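Citryl-spermidine/3,4-dihydroxybenzoyl-citryl-spermidine:spermidine ligase (PDB 3TO3) catalyses the ATP-dependent condensation of spermidine with citryl-spermidine intermediates in the biosynthesis of the siderophore petrobactin in Bacillus anthracis. Local coordinates at residues L553-R556 with F557-I560; T128-K131 with D132-Q136. All coordinates share one frame; numbering follows the deposited sequence.

Interaction 1. Residues L553-R556 with F557-I560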
# COMPACT_ATOMS: atom_id res chain seq x y z
N LEU B 553 25.17 24.30 -39.68
CA LEU B 553 24.81 23.20 -38.80
C LEU B 553 25.23 21.83 -39.34
O LEU B 553 25.04 20.82 -38.67
CB LEU B 553 23.31 23.22 -38.49
CG LEU B 553 22.85 24.44 -37.69
CD1 LEU B 553 21.40 24.37 -37.33
CD2 LEU B 553 23.66 24.56 -36.42
N LYS B 554 25.82 21.80 -40.53
CA LYS B 554 26.04 20.52 -41.20
C LYS B 554 26.85 19.55 -40.37
O LYS B 554 26.46 18.40 -40.19
CB LYS B 554 26.74 20.71 -42.54
CG LYS B 554 26.88 19.42 -43.34
CD LYS B 554 27.62 19.68 -44.65
CE LYS B 554 27.46 18.55 -45.65
NZ LYS B 554 26.15 18.62 -46.35
N ASP B 555 27.99 20.01 -39.86
CA ASP B 555 28.91 19.09 -39.19
C ASP B 555 28.36 18.68 -37.84
O ASP B 555 28.67 17.61 -37.34
CB ASP B 555 30.31 19.69 -39.07
CG ASP B 555 31.10 19.61 -40.39
OD1 ASP B 555 30.83 18.68 -41.19
OD2 ASP B 555 32.00 20.46 -40.63
N ARG B 556 27.54 19.55 -37.26
CA ARG B 556 26.87 19.28 -36.00
C ARG B 556 25.81 18.23 -36.24
O ARG B 556 25.67 17.29 -35.46
CB ARG B 556 26.18 20.53 -35.50
CG ARG B 556 26.58 21.01 -34.11
CD ARG B 556 26.42 22.52 -34.09
NE ARG B 556 26.95 23.16 -32.91
CZ ARG B 556 26.24 23.39 -31.81
NH1 ARG B 556 24.98 23.01 -31.76
NH2 ARG B 556 26.81 23.99 -30.78
N PHE B 557 25.04 18.42 -37.31
CA PHE B 557 24.00 17.50 -37.70
C PHE B 557 24.58 16.12 -38.01
O PHE B 557 24.05 15.10 -37.58
CB PHE B 557 23.19 18.05 -38.89
CG PHE B 557 22.16 17.07 -39.45
CD1 PHE B 557 22.33 16.50 -40.71
CD2 PHE B 557 21.03 16.72 -38.70
CE1 PHE B 557 21.39 15.60 -41.22
CE2 PHE B 557 20.09 15.81 -39.21
CZ PHE B 557 20.27 15.26 -40.47
N GLU B 558 25.69 16.09 -38.72
CA GLU B 558 26.31 14.83 -39.00
C GLU B 558 26.75 14.12 -37.74
O GLU B 558 26.49 12.92 -37.59
CB GLU B 558 27.50 15.00 -39.95
CG GLU B 558 27.13 14.69 -41.39
CD GLU B 558 28.00 15.43 -42.39
OE1 GLU B 558 29.18 15.75 -42.07
OE2 GLU B 558 27.49 15.72 -43.51
N SER B 559 27.38 14.84 -36.81
CA SER B 559 27.96 14.19 -35.63
C SER B 559 26.92 13.54 -34.70
O SER B 559 27.22 12.63 -33.92
CB SER B 559 28.82 15.18 -34.84
OG SER B 559 28.01 16.05 -34.08
N ILE B 560 25.69 14.01 -34.80
CA ILE B 560 24.57 13.48 -34.04
C ILE B 560 24.12 12.09 -34.57
O ILE B 560 23.56 11.29 -33.82
CB ILE B 560 23.41 14.52 -34.10
CG1 ILE B 560 23.70 15.66 -33.15
CG2 ILE B 560 22.04 13.93 -33.80
CD1 ILE B 560 22.49 16.49 -32.92
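Glu558 runs back along the helix toward Lys554 and Asp555, one turn earlier. Its CB lies 3.6 Å from Lys554 O, the carbonyl that also accepts the backbone N-H of Glu558. CG and CD stay near the same oxygen, and the chain beyond CG is extended (chi2 153°). The two carboxylate oxygens then part. Glu558 OE2 packs against the Lys554 chain, closest to Lys554 CE at 3.5 Å. The ammonium is not in salt-bridge contact, because Lys554 NZ is 4.3 Å from Glu558 OE2. Glu558 OE1 comes within 3.5 Å of Asp555 OD1. Both are acceptors, and the carboxylate planes are turned 55° apart. The nearby lysine would probably offset part of this like-charge crowding. In and just before the short helix 554-560, Lys554, Asp555 and Glu558 are exposed, while Leu553, Phe557 and Ile560 pack on helix 410-432 and, for Leu553 and Phe557, on helix 532-547. The turn is held by i to i+4 backbone bonds, such as Phe557 N to Leu553 O at 2.8 Å. Ser559 OG, at chi1 77°, turns back to donate to Arg556 O at 3.0 Å. That carbonyl also takes a weak bond from Ile560 N. The Arg556 guanidinium leaves the turn and bonds to the carbonyls of Val430 and Phe470, with a cation-pi contact to the Phe470 ring. The Phe557 ring stacks with Phe547.

Interaction 2. Residues T128-K131 with D132-Q136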
# COMPACT_ATOMS: atom_id res chain seq x y z
N THR B 128 -4.18 -2.31 -13.89
CA THR B 128 -4.35 -1.61 -15.16
C THR B 128 -5.61 -2.12 -15.84
O THR B 128 -6.50 -1.34 -16.18
CB THR B 128 -3.11 -1.76 -16.09
OG1 THR B 128 -2.07 -0.93 -15.58
CG2 THR B 128 -3.41 -1.30 -17.52
N ILE B 129 -5.70 -3.43 -15.99
CA ILE B 129 -6.89 -4.06 -16.51
C ILE B 129 -8.12 -3.59 -15.74
O ILE B 129 -9.15 -3.26 -16.33
CB ILE B 129 -6.75 -5.60 -16.41
CG1 ILE B 129 -5.70 -6.08 -17.41
CG2 ILE B 129 -8.05 -6.32 -16.68
CD1 ILE B 129 -5.44 -7.48 -17.30
N PHE B 130 -8.02 -3.56 -14.42
CA PHE B 130 -9.16 -3.16 -13.62
C PHE B 130 -9.58 -1.70 -13.85
O PHE B 130 -10.74 -1.43 -14.13
CB PHE B 130 -8.87 -3.41 -12.14
CG PHE B 130 -9.93 -2.89 -11.20
CD1 PHE B 130 -11.16 -3.54 -11.08
CD2 PHE B 130 -9.68 -1.81 -10.40
CE1 PHE B 130 -12.14 -3.09 -10.19
CE2 PHE B 130 -10.65 -1.34 -9.48
CZ PHE B 130 -11.88 -1.98 -9.39
N LYS B 131 -8.64 -0.78 -13.73
CA LYS B 131 -8.96 0.61 -13.96
C LYS B 131 -9.35 0.93 -15.40
O LYS B 131 -10.20 1.80 -15.62
CB LYS B 131 -7.84 1.55 -13.50
CG LYS B 131 -7.96 1.88 -12.01
CD LYS B 131 -7.06 0.98 -11.16
CE LYS B 131 -7.02 1.47 -9.70
NZ LYS B 131 -5.99 0.79 -8.87
N ASP B 132 -8.76 0.25 -16.40
CA ASP B 132 -9.10 0.63 -17.75
C ASP B 132 -10.45 0.07 -18.18
O ASP B 132 -11.18 0.71 -18.95
CB ASP B 132 -8.01 0.34 -18.77
CG ASP B 132 -8.30 1.03 -20.12
OD1 ASP B 132 -8.71 2.23 -20.13
OD2 ASP B 132 -8.13 0.39 -21.17
N THR B 133 -10.79 -1.11 -17.67
CA THR B 133 -12.11 -1.69 -17.91
C THR B 133 -13.24 -0.73 -17.52
O THR B 133 -14.18 -0.55 -18.26
CB THR B 133 -12.31 -3.00 -17.12
OG1 THR B 133 -11.44 -4.01 -17.64
CG2 THR B 133 -13.77 -3.47 -17.21
N ILE B 134 -13.13 -0.09 -16.36
CA ILE B 134 -14.16 0.87 -15.94
C ILE B 134 -14.19 2.07 -16.90
O ILE B 134 -15.27 2.56 -17.31
CB ILE B 134 -13.91 1.37 -14.50
CG1 ILE B 134 -13.87 0.17 -13.56
CG2 ILE B 134 -15.03 2.33 -14.06
CD1 ILE B 134 -13.03 0.39 -12.34
N ALA B 135 -13.02 2.56 -17.28
CA ALA B 135 -13.01 3.68 -18.22
C ALA B 135 -13.60 3.32 -19.62
O ALA B 135 -14.43 4.06 -20.15
CB ALA B 135 -11.62 4.28 -18.35
N GLN B 136 -13.17 2.20 -20.20
CA GLN B 136 -13.70 1.77 -21.51
C GLN B 136 -15.20 1.51 -21.40
O GLN B 136 -15.95 1.75 -22.34
CB GLN B 136 -13.00 0.50 -22.01
CG GLN B 136 -11.51 0.66 -22.22
CD GLN B 136 -11.19 1.77 -23.19
OE1 GLN B 136 -11.85 1.91 -24.21
NE2 GLN B 136 -10.20 2.60 -22.85
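Ile134 lays its CD1 methyl over one face of the Phe130 ring, one helical turn back. Ile134 CD1 sits 4.1 Å from the centroid of the Phe130 ring and 15° off the ring normal, a CH-pi contact. It is shifted toward the rim, with CZ the nearest ring atom. CD1 also rests against Phe130 O. The ring itself packs on Ile11 and Ile15 of helix 6-15 and on Ile256 of the second subunit. The chi1 of Thr133 (-68°) puts OG1 beside its own backbone N, from where it reaches back to the carbonyl of Ile129. Thr133 OG1 donates to Ile129 O at 2.7 Å, while Thr133 N donates to the same oxygen at 3.0 Å. The two donors arrive from opposite faces of the carbonyl plane. Asp132 faces Gln136 farther along the helix. NE2 of Gln136 meets the syn side of Asp132 OD1 at 3.1 Å, nearly straight at 175°. OD1 also forms a salt bridge with Lys168, and OD2 bonds to Tyr167 OH. Lys131 sends NZ to the carbonyls of Ala169, Arg170 and Phe173, and to Gln127 OE1. In this buried part of helix 115-138, the Thr133 hydroxyl is thus satisfied within the helix, whereas the charged ends of Asp132 and Lys131 also bind residues of 167-173 and fasten the helix to that segment.

In the fold
From the N terminus, the chain first forms helices 6-15 and 18-37, and later reaches interaction 2 in helix 115-138. This contact links neighbouring turns of one helix and closes no long loop. Its side chains join helices 6-15, 18-37 and 175-181, and Phe130 touches the second subunit. Thr128 is about 9 Å from the bound ATP, measured from its side chain. Interaction 1 comes much later, in helix 554-560, and joins helices 410-432 and 532-547 away from the annotated sites. The two contacts follow in series, neither nested nor crossing. The centres of interactions 1 and 2 are about 46 Å apart. They lie on opposite sides of the chain's centre.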